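Local coordinates for adenylate kinase (PDB 3UMF), which catalyses the reversible transfer of a phosphoryl group between ATP and AMP, yielding two molecules of ADP, at residues E144-R149 against K169-F174; D114-E119 against I124-E129; V50-F55 against K206-L211. All coordinates share one frame; numbering follows the deposited sequence.

Interaction 1 of 3, residues E144-R149 against K169-F174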
loop_
_atom_site.group_PDB
_atom_site.type_symbol
_atom_site.label_atom_id
_atom_site.label_comp_id
_atom_site.label_asym_id
_atom_site.label_seq_id
_atom_site.Cartn_x
_atom_site.Cartn_y
_atom_site.Cartn_z
ATOM N N GLU A 144 -0.674 19.575 -9.221
ATOM C CA GLU A 144 -1.298 20.834 -8.823
ATOM C C GLU A 144 -2.049 20.714 -7.494
ATOM O O GLU A 144 -1.971 21.600 -6.640
ATOM C CB GLU A 144 -2.263 21.314 -9.915
ATOM C CG GLU A 144 -1.666 21.357 -11.323
ATOM C CD GLU A 144 -1.899 20.078 -12.119
ATOM O OE1 GLU A 144 -2.905 20.009 -12.861
ATOM O OE2 GLU A 144 -1.074 19.142 -12.014
ATOM N N VAL A 145 -2.788 19.620 -7.332
ATOM C CA VAL A 145 -3.510 19.349 -6.090
ATOM C C VAL A 145 -2.544 19.120 -4.924
ATOM O O VAL A 145 -2.746 19.649 -3.832
ATOM C CB VAL A 145 -4.451 18.133 -6.240
ATOM C CG1 VAL A 145 -4.878 17.605 -4.881
ATOM C CG2 VAL A 145 -5.668 18.508 -7.083
ATOM N N MET A 146 -1.501 18.330 -5.160
ATOM C CA MET A 146 -0.471 18.099 -4.150
ATOM C C MET A 146 0.162 19.407 -3.673
ATOM O O MET A 146 0.326 19.620 -2.471
ATOM C CB MET A 146 0.601 17.143 -4.686
ATOM C CG MET A 146 1.785 16.899 -3.752
ATOM S SD MET A 146 3.082 18.158 -3.827
ATOM C CE MET A 146 3.663 17.999 -5.519
ATOM N N ARG A 147 0.522 20.274 -4.618
ATOM C CA ARG A 147 1.126 21.572 -4.304
ATOM C C ARG A 147 0.208 22.450 -3.452
ATOM O O ARG A 147 0.652 23.083 -2.492
ATOM C CB ARG A 147 1.479 22.328 -5.596
ATOM C CG ARG A 147 2.622 21.738 -6.422
ATOM C CD ARG A 147 2.820 22.546 -7.703
ATOM N NE ARG A 147 3.901 22.040 -8.547
ATOM C CZ ARG A 147 5.132 22.542 -8.569
ATOM N NH1 ARG A 147 5.443 23.567 -7.788
ATOM N NH2 ARG A 147 6.052 22.022 -9.371
ATOM N N LYS A 148 -1.070 22.494 -3.817
ATOM C CA LYS A 148 -2.048 23.314 -3.107
ATOM C C LYS A 148 -2.279 22.752 -1.709
ATOM O O LYS A 148 -2.660 23.470 -0.783
ATOM C CB LYS A 148 -3.364 23.343 -3.894
ATOM C CG LYS A 148 -4.388 24.352 -3.402
ATOM C CD LYS A 148 -5.455 23.695 -2.539
ATOM N N ARG A 149 -2.025 21.457 -1.563
ATOM C CA ARG A 149 -2.270 20.757 -0.315
ATOM C C ARG A 149 -1.076 20.838 0.648
ATOM O O ARG A 149 -1.257 21.092 1.840
ATOM C CB ARG A 149 -2.631 19.295 -0.620
ATOM C CG ARG A 149 -3.461 18.600 0.436
ATOM C CD ARG A 149 -4.092 17.327 -0.112
ATOM N NE ARG A 149 -5.483 17.528 -0.522
ATOM C CZ ARG A 149 -6.219 16.605 -1.135
ATOM N NH1 ARG A 149 -5.696 15.419 -1.419
ATOM N NH2 ARG A 149 -7.475 16.869 -1.467
ATOM N N LYS A 169 9.725 16.629 -6.473
ATOM C CA LYS A 169 10.500 15.542 -7.074
ATOM C C LYS A 169 10.093 14.171 -6.539
ATOM O O LYS A 169 10.092 13.183 -7.274
ATOM C CB LYS A 169 11.999 15.753 -6.845
ATOM C CG LYS A 169 12.568 16.988 -7.513
ATOM C CD LYS A 169 12.145 17.077 -8.969
ATOM C CE LYS A 169 12.895 18.195 -9.675
ATOM N NZ LYS A 169 12.031 18.887 -10.665
ATOM N N ARG A 170 9.762 14.105 -5.254
ATOM C CA ARG A 170 9.318 12.846 -4.664
ATOM C C ARG A 170 7.978 12.427 -5.266
ATOM O O ARG A 170 7.734 11.242 -5.501
ATOM C CB ARG A 170 9.214 12.961 -3.143
ATOM C CG ARG A 170 8.895 11.645 -2.444
ATOM C CD ARG A 170 8.792 11.837 -0.939
ATOM N NE ARG A 170 10.046 12.322 -0.370
ATOM C CZ ARG A 170 10.184 12.745 0.881
ATOM N NH1 ARG A 170 9.143 12.745 1.700
ATOM N NH2 ARG A 170 11.362 13.172 1.312
ATOM N N PHE A 171 7.120 13.412 -5.517
ATOM C CA PHE A 171 5.843 13.187 -6.185
ATOM C C PHE A 171 6.049 12.636 -7.598
ATOM O O PHE A 171 5.417 11.658 -7.992
ATOM C CB PHE A 171 5.038 14.495 -6.245
ATOM C CG PHE A 171 3.755 14.386 -7.021
ATOM C CD1 PHE A 171 2.569 14.064 -6.381
ATOM C CD2 PHE A 171 3.732 14.601 -8.392
ATOM C CE1 PHE A 171 1.384 13.961 -7.093
ATOM C CE2 PHE A 171 2.551 14.490 -9.110
ATOM C CZ PHE A 171 1.376 14.172 -8.456
ATOM N N ARG A 172 6.928 13.279 -8.359
ATOM C CA ARG A 172 7.172 12.894 -9.742
ATOM C C ARG A 172 7.880 11.549 -9.819
ATOM O O ARG A 172 7.598 10.745 -10.709
ATOM C CB ARG A 172 7.981 13.968 -10.467
ATOM C CG ARG A 172 7.267 15.306 -10.588
ATOM C CD ARG A 172 8.121 16.317 -11.342
ATOM N NE ARG A 172 7.449 17.611 -11.462
ATOM C CZ ARG A 172 8.021 18.713 -11.935
ATOM N NH1 ARG A 172 9.285 18.687 -12.339
ATOM N NH2 ARG A 172 7.327 19.840 -12.005
ATOM N N THR A 173 8.803 11.309 -8.889
ATOM C CA THR A 173 9.477 10.017 -8.804
ATOM C C THR A 173 8.471 8.900 -8.523
ATOM O O THR A 173 8.498 7.859 -9.172
ATOM C CB THR A 173 10.589 10.011 -7.725
ATOM O OG1 THR A 173 11.687 10.815 -8.170
ATOM C CG2 THR A 173 11.084 8.596 -7.475
ATOM N N PHE A 174 7.571 9.131 -7.571
ATOM C CA PHE A 174 6.550 8.139 -7.238
ATOM C C PHE A 174 5.593 7.895 -8.407
ATOM O O PHE A 174 5.252 6.753 -8.707
ATOM C CB PHE A 174 5.768 8.553 -5.986
ATOM C CG PHE A 174 4.676 7.591 -5.609
ATOM C CD1 PHE A 174 4.935 6.527 -4.760
ATOM C CD2 PHE A 174 3.391 7.741 -6.111
ATOM C CE1 PHE A 174 3.930 5.631 -4.419
ATOM C CE2 PHE A 174 2.387 6.851 -5.774
ATOM C CZ PHE A 174 2.655 5.795 -4.927
#
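M146 and F171 reach out from helices 143-150 and 161-177 and run alongside each other head to tail, the far end of each lying by the other's base. The M146 chain first runs toward the other helix, CG anti to its own backbone N (chi1 176°), and then bends at chi2 (-83°) and again at chi3. The bends aim the methyl at the root of F171, where M146 CE lies 3.8 Å from F171 CB. Meanwhile the ring has travelled the other way and lies beside the base of the methionine: F171 CD1 is 3.9 Å from M146 CG and 4.0 Å from M146 CB. The methyl comes to the ring obliquely, and the contact is apolar. On the M146 side, I167 and V168 of the same long helix add to it, and F171 also touches V141.

A second pair is polar. R147 and R172 have chains extended from CG to NE, and their guanidinium planes are turned 53° apart. R172 NH2 lies at the edge of the R147 group, in its plane, with R147 NH2 3.7 Å from R172 NH2. E143 forms salt bridges with both, OE2 to R147 and OE1 to R172, which would offset the repulsion between the two cations.

Two helices joined by an apolar pair and a shared carboxylate, with an incompletely modelled connection between them, are consistent with the pair of helices that flank the LID segment in adenylate kinases.

Interaction 2 of 3, residues D114-E119 against I124-E129; sequences DGYPRE and IKFEKE
Y116 and F126 are brought together by matching first torsions: each ring has CG anti to its backbone N, with chi1 -168° in Y116 and 180° in F126. The bonds from CA to CB of both residues already point at the other segment, and the torsions then carry the rings on to meet. The side chains cross at a slant as an oblique aromatic pair, ring planes 58° apart and centroids 6.0 Å apart. One corner of each ring does the touching: Y116 CE2 is 4.0 Å from F126 CD2. The tyrosine also reaches the root of the phenylalanine, with Y116 CE2 4.1 Å and Y116 OH 4.2 Å from F126 CB. Both residues are buried.

The peptide between Y116 and P117 is cis, and the proline folds back on the preceding ring, its CB 3.7 Å above the Y116 plane and offset toward the rim, so the proline covers part of that face. D114-R118 spells DGYPR and, with Q122, fits the signature sequence of adenylate kinases; the Q122 side chain touches Y116 and P117, and its OE1 accepts from the backbone N of R118. D114, the aspartate of the signature, forms a salt bridge with K42 through OD1 and a hydrogen bond with H57 through OD2.

The contact lies where strand 110-114 passes through the loop into helix 120-129. F126 meets F33 edge-to-face and rests on V31 of strand 30-35, with M101 of helix 90-104 also against it. L90 and L94 of that same helix pack on Y116. The pair therefore fills the corner between the central sheet, helix 90-104 and helix 120-129.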
loop_
_atom_site.group_PDB
_atom_site.type_symbol
_atom_site.label_atom_id
_atom_site.label_comp_id
_atom_site.label_asym_id
_atom_site.label_seq_id
_atom_site.Cartn_x
_atom_site.Cartn_y
_atom_site.Cartn_z
ATOM N N ASP A 114 -0.768 -1.553 2.819
ATOM C CA ASP A 114 -0.523 -0.124 2.673
ATOM C C ASP A 114 0.773 0.145 1.912
ATOM O O ASP A 114 1.849 -0.288 2.325
ATOM C CB ASP A 114 -0.478 0.533 4.060
ATOM C CG ASP A 114 -0.644 2.042 4.008
ATOM O OD1 ASP A 114 -0.033 2.682 3.129
ATOM O OD2 ASP A 114 -1.386 2.589 4.851
ATOM N N GLY A 115 0.659 0.858 0.793
ATOM C CA GLY A 115 1.817 1.255 0.008
ATOM C C GLY A 115 2.508 0.094 -0.689
ATOM O O GLY A 115 3.736 0.064 -0.788
ATOM N N TYR A 116 1.716 -0.860 -1.173
ATOM C CA TYR A 116 2.239 -2.041 -1.855
ATOM C C TYR A 116 1.240 -2.486 -2.918
ATOM O O TYR A 116 0.036 -2.419 -2.690
ATOM C CB TYR A 116 2.469 -3.168 -0.839
ATOM C CG TYR A 116 3.269 -4.349 -1.356
ATOM C CD1 TYR A 116 4.635 -4.445 -1.118
ATOM C CD2 TYR A 116 2.655 -5.376 -2.065
ATOM C CE1 TYR A 116 5.370 -5.525 -1.584
ATOM C CE2 TYR A 116 3.384 -6.458 -2.535
ATOM C CZ TYR A 116 4.740 -6.527 -2.290
ATOM O OH TYR A 116 5.467 -7.602 -2.755
ATOM N N PRO A 117 1.732 -2.925 -4.091
ATOM C CA PRO A 117 3.136 -2.938 -4.507
ATOM C C PRO A 117 3.533 -1.623 -5.168
ATOM O O PRO A 117 2.718 -1.005 -5.850
ATOM C CB PRO A 117 3.163 -4.053 -5.549
ATOM C CG PRO A 117 1.825 -3.958 -6.201
ATOM C CD PRO A 117 0.860 -3.526 -5.118
ATOM N N ARG A 118 4.779 -1.205 -4.978
ATOM C CA ARG A 118 5.263 0.020 -5.601
ATOM C C ARG A 118 5.836 -0.262 -6.989
ATOM O O ARG A 118 5.947 0.641 -7.818
ATOM C CB ARG A 118 6.307 0.699 -4.711
ATOM C CG ARG A 118 5.770 1.143 -3.353
ATOM C CD ARG A 118 6.870 1.722 -2.471
ATOM N NE ARG A 118 7.441 2.949 -3.024
ATOM C CZ ARG A 118 7.018 4.174 -2.727
ATOM N NH1 ARG A 118 6.015 4.347 -1.878
ATOM N NH2 ARG A 118 7.601 5.230 -3.278
ATOM N N GLU A 119 6.196 -1.518 -7.234
ATOM C CA GLU A 119 6.764 -1.923 -8.517
ATOM C C GLU A 119 6.122 -3.218 -9.023
ATOM O O GLU A 119 5.538 -3.976 -8.245
ATOM C CB GLU A 119 8.288 -2.063 -8.414
ATOM C CG GLU A 119 8.998 -0.767 -8.025
ATOM C CD GLU A 119 10.497 -0.929 -7.849
ATOM O OE1 GLU A 119 11.145 -1.513 -8.743
ATOM O OE2 GLU A 119 11.027 -0.462 -6.817
ATOM N N ILE A 124 3.366 -9.070 -9.036
ATOM C CA ILE A 124 3.284 -10.388 -9.657
ATOM C C ILE A 124 3.779 -11.498 -8.725
ATOM O O ILE A 124 3.117 -12.527 -8.575
ATOM C CB ILE A 124 4.053 -10.424 -11.000
ATOM C CG1 ILE A 124 3.337 -9.549 -12.037
ATOM C CG2 ILE A 124 4.179 -11.850 -11.515
ATOM C CD1 ILE A 124 4.164 -9.257 -13.269
ATOM N N LYS A 125 4.930 -11.286 -8.092
ATOM C CA LYS A 125 5.471 -12.277 -7.161
ATOM C C LYS A 125 4.563 -12.494 -5.953
ATOM O O LYS A 125 4.481 -13.604 -5.436
ATOM C CB LYS A 125 6.879 -11.889 -6.699
ATOM C CG LYS A 125 7.923 -11.894 -7.800
ATOM C CD LYS A 125 9.301 -11.588 -7.241
ATOM C CE LYS A 125 10.200 -10.962 -8.294
ATOM N NZ LYS A 125 11.511 -10.546 -7.724
ATOM N N PHE A 126 3.891 -11.438 -5.504
ATOM C CA PHE A 126 2.959 -11.557 -4.385
ATOM C C PHE A 126 1.818 -12.485 -4.760
ATOM O O PHE A 126 1.479 -13.405 -4.018
ATOM C CB PHE A 126 2.397 -10.189 -3.981
ATOM C CG PHE A 126 1.422 -10.247 -2.831
ATOM C CD1 PHE A 126 0.075 -10.506 -3.049
ATOM C CD2 PHE A 126 1.854 -10.042 -1.532
ATOM C CE1 PHE A 126 -0.819 -10.564 -1.991
ATOM C CE2 PHE A 126 0.963 -10.097 -0.471
ATOM C CZ PHE A 126 -0.373 -10.358 -0.702
ATOM N N GLU A 127 1.224 -12.234 -5.921
ATOM C CA GLU A 127 0.091 -13.021 -6.383
ATOM C C GLU A 127 0.484 -14.473 -6.660
ATOM O O GLU A 127 -0.347 -15.372 -6.555
ATOM C CB GLU A 127 -0.543 -12.376 -7.617
ATOM C CG GLU A 127 -1.022 -10.954 -7.370
ATOM C CD GLU A 127 -1.696 -10.342 -8.579
ATOM O OE1 GLU A 127 -0.982 -9.972 -9.536
ATOM O OE2 GLU A 127 -2.939 -10.226 -8.572
ATOM N N LYS A 128 1.750 -14.700 -6.998
ATOM C CA LYS A 128 2.246 -16.055 -7.223
ATOM C C LYS A 128 2.499 -16.774 -5.902
ATOM O O LYS A 128 1.960 -17.852 -5.655
ATOM C CB LYS A 128 3.539 -16.032 -8.049
ATOM C CG LYS A 128 4.175 -17.408 -8.246
ATOM C CD LYS A 128 5.567 -17.328 -8.877
ATOM C CE LYS A 128 6.666 -17.262 -7.822
ATOM N NZ LYS A 128 7.413 -15.973 -7.863
ATOM N N GLU A 129 3.314 -16.153 -5.055
ATOM C CA GLU A 129 3.772 -16.761 -3.810
ATOM C C GLU A 129 2.718 -16.752 -2.703
ATOM O O GLU A 129 2.750 -17.593 -1.807
ATOM C CB GLU A 129 5.032 -16.045 -3.315
ATOM C CG GLU A 129 6.190 -16.047 -4.298
ATOM C CD GLU A 129 7.163 -17.179 -4.050
ATOM O OE1 GLU A 129 6.737 -18.351 -4.095
ATOM O OE2 GLU A 129 8.355 -16.894 -3.805
#

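Interaction 3 of 3, residues V50-F55 against K206-L211; sequences VQKFHF and KVNHEL
F53 has K52 CG over the centre of one ring face, 4.1 Å above the plane, and N208 OD1 in its plane at the edge. The amide of N208 stands nearly upright to the ring, the planes 83° apart, and the nearest approach is F53 CE2 to N208 OD1 at 3.2 Å. This places the oxygen against the ring's C-H rim, where the charge distribution would be mildly attractive; the contact buries OD1, for which the model holds no hydrogen-bond partner. The other end of the amide meets the aliphatic part of a lysine, N208 ND2 lying 3.6 Å from K52 CD. F53 CB in turn lies over one face of F55, 3.3 Å above its plane and offset toward the rim.

These residues join helix 42-53, whose first turn completes the P-loop sequence begun after strand 30-35, to helix 200-212, which follows 191-195, one of the two edge strands. The two helices pack beside each other against the parallel, Rossmann-like sheet, and L49 touches V207, N208 and L211.

On the helix 200-212 side, E210 OE2 accepts two bonds from opposite faces of its carboxylate: the salt bridge from K206 NZ (2.9 Å) and a bond from H209 ND1 (3.2 Å, N-H...O angle 160°). The acceptor lies in the H209 ring plane, while E210 OE1 pairs with K213.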
loop_
_atom_site.group_PDB
_atom_site.type_symbol
_atom_site.label_atom_id
_atom_site.label_comp_id
_atom_site.label_asym_id
_atom_site.label_seq_id
_atom_site.Cartn_x
_atom_site.Cartn_y
_atom_site.Cartn_z
ATOM N N VAL A 50 -10.199 0.504 7.950
ATOM C CA VAL A 50 -9.983 -0.479 9.005
ATOM C C VAL A 50 -10.996 -0.289 10.127
ATOM O O VAL A 50 -11.493 -1.259 10.697
ATOM C CB VAL A 50 -8.547 -0.391 9.567
ATOM C CG1 VAL A 50 -8.397 -1.241 10.820
ATOM C CG2 VAL A 50 -7.542 -0.819 8.511
ATOM N N GLN A 51 -11.314 0.963 10.433
ATOM C CA GLN A 51 -12.280 1.261 11.481
ATOM C C GLN A 51 -13.687 0.802 11.095
ATOM O O GLN A 51 -14.387 0.191 11.903
ATOM C CB GLN A 51 -12.277 2.755 11.813
ATOM C CG GLN A 51 -13.150 3.123 13.002
ATOM C CD GLN A 51 -13.199 4.617 13.255
ATOM O OE1 GLN A 51 -12.648 5.109 14.240
ATOM N NE2 GLN A 51 -13.871 5.346 12.371
ATOM N N LYS A 52 -14.095 1.082 9.861
ATOM C CA LYS A 52 -15.430 0.710 9.401
ATOM C C LYS A 52 -15.561 -0.786 9.111
ATOM O O LYS A 52 -16.538 -1.414 9.514
ATOM C CB LYS A 52 -15.817 1.517 8.148
ATOM C CG LYS A 52 -17.202 1.184 7.583
ATOM C CD LYS A 52 -17.458 1.902 6.261
ATOM C CE LYS A 52 -18.872 1.655 5.743
ATOM N NZ LYS A 52 -19.894 2.413 6.515
ATOM N N PHE A 53 -14.579 -1.356 8.418
ATOM C CA PHE A 53 -14.703 -2.731 7.933
ATOM C C PHE A 53 -13.952 -3.789 8.739
ATOM O O PHE A 53 -14.109 -4.981 8.477
ATOM C CB PHE A 53 -14.264 -2.819 6.469
ATOM C CG PHE A 53 -15.167 -2.101 5.514
ATOM C CD1 PHE A 53 -16.403 -2.628 5.171
ATOM C CD2 PHE A 53 -14.775 -0.902 4.946
ATOM C CE1 PHE A 53 -17.237 -1.962 4.283
ATOM C CE2 PHE A 53 -15.601 -0.234 4.061
ATOM C CZ PHE A 53 -16.833 -0.763 3.727
ATOM N N HIS A 54 -13.133 -3.352 9.693
ATOM C CA HIS A 54 -12.347 -4.260 10.533
ATOM C C HIS A 54 -11.310 -5.031 9.713
ATOM O O HIS A 54 -10.947 -6.161 10.051
ATOM C CB HIS A 54 -13.259 -5.219 11.310
ATOM C CG HIS A 54 -14.467 -4.553 11.900
ATOM N ND1 HIS A 54 -14.434 -3.272 12.407
ATOM C CD2 HIS A 54 -15.737 -4.989 12.052
ATOM C CE1 HIS A 54 -15.637 -2.949 12.853
ATOM N NE2 HIS A 54 -16.445 -3.972 12.651
ATOM N N PHE A 55 -10.834 -4.413 8.634
ATOM C CA PHE A 55 -9.798 -5.006 7.796
ATOM C C PHE A 55 -8.523 -5.230 8.597
ATOM O O PHE A 55 -8.207 -4.450 9.492
ATOM C CB PHE A 55 -9.464 -4.068 6.624
ATOM C CG PHE A 55 -10.536 -3.979 5.568
ATOM C CD1 PHE A 55 -11.528 -4.942 5.473
ATOM C CD2 PHE A 55 -10.544 -2.930 4.663
ATOM C CE1 PHE A 55 -12.504 -4.856 4.487
ATOM C CE2 PHE A 55 -11.519 -2.837 3.683
ATOM C CZ PHE A 55 -12.499 -3.799 3.596
ATOM N N LYS A 206 -16.782 7.651 -1.684
ATOM C CA LYS A 206 -16.529 7.131 -3.030
ATOM C C LYS A 206 -15.802 5.786 -2.993
ATOM O O LYS A 206 -16.147 4.870 -3.742
ATOM C CB LYS A 206 -15.739 8.142 -3.865
ATOM C CG LYS A 206 -15.491 7.711 -5.307
ATOM C CD LYS A 206 -16.795 7.436 -6.045
ATOM C CE LYS A 206 -16.552 7.218 -7.536
ATOM N NZ LYS A 206 -17.791 6.814 -8.258
ATOM N N VAL A 207 -14.804 5.670 -2.119
ATOM C CA VAL A 207 -14.070 4.418 -1.955
ATOM C C VAL A 207 -15.003 3.274 -1.577
ATOM O O VAL A 207 -14.921 2.181 -2.138
ATOM C CB VAL A 207 -12.961 4.539 -0.880
ATOM C CG1 VAL A 207 -12.394 3.173 -0.542
ATOM C CG2 VAL A 207 -11.861 5.462 -1.357
ATOM N N ASN A 208 -15.897 3.530 -0.629
ATOM C CA ASN A 208 -16.849 2.513 -0.194
ATOM C C ASN A 208 -17.833 2.131 -1.293
ATOM O O ASN A 208 -18.256 0.981 -1.376
ATOM C CB ASN A 208 -17.598 2.969 1.062
ATOM C CG ASN A 208 -16.685 3.096 2.265
ATOM O OD1 ASN A 208 -15.609 2.498 2.306
ATOM N ND2 ASN A 208 -17.112 3.869 3.253
ATOM N N HIS A 209 -18.192 3.100 -2.130
ATOM C CA HIS A 209 -19.087 2.852 -3.254
ATOM C C HIS A 209 -18.419 1.941 -4.279
ATOM O O HIS A 209 -19.040 1.019 -4.805
ATOM C CB HIS A 209 -19.503 4.173 -3.910
ATOM C CG HIS A 209 -20.460 4.009 -5.049
ATOM N ND1 HIS A 209 -20.052 3.973 -6.364
ATOM C CD2 HIS A 209 -21.807 3.870 -5.070
ATOM C CE1 HIS A 209 -21.105 3.820 -7.147
ATOM N NE2 HIS A 209 -22.183 3.755 -6.386
ATOM N N GLU A 210 -17.144 2.195 -4.547
ATOM C CA GLU A 210 -16.400 1.401 -5.519
ATOM C C GLU A 210 -16.071 0.001 -4.997
ATOM O O GLU A 210 -16.128 -0.970 -5.749
ATOM C CB GLU A 210 -15.133 2.142 -5.952
ATOM C CG GLU A 210 -15.412 3.443 -6.684
ATOM C CD GLU A 210 -16.282 3.240 -7.909
ATOM O OE1 GLU A 210 -15.958 2.353 -8.727
ATOM O OE2 GLU A 210 -17.294 3.958 -8.056
ATOM N N LEU A 211 -15.742 -0.102 -3.710
ATOM C CA LEU A 211 -15.432 -1.394 -3.093
ATOM C C LEU A 211 -16.616 -2.360 -3.127
ATOM O O LEU A 211 -16.432 -3.578 -3.083
ATOM C CB LEU A 211 -14.954 -1.208 -1.653
ATOM C CG LEU A 211 -13.489 -0.809 -1.470
ATOM C CD1 LEU A 211 -13.197 -0.530 -0.001
ATOM C CD2 LEU A 211 -12.571 -1.901 -2.005
#

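Interactions 1 and 2 meet directly: F174 CD1 packs 3.3 Å from R118 NH2, although the contact centres are about 24 Å apart. Interaction 3 stands off from both, its nearest atoms about 12 Å from interaction 1 and about 8 Å from interaction 2. Both other contacts fall between its segments along the chain. Each contact has a segment linked to the P-loop sequence: D114 of interaction 2 forms a salt bridge with K42, R149 of interaction 1 donates to the G39 carbonyl, and 50-53 form the last turn of the helix that begins with K42. Residues of segments 114-119 and 144-149 thus reach the probable phosphate-binding loop, whereas the touching side chains are others.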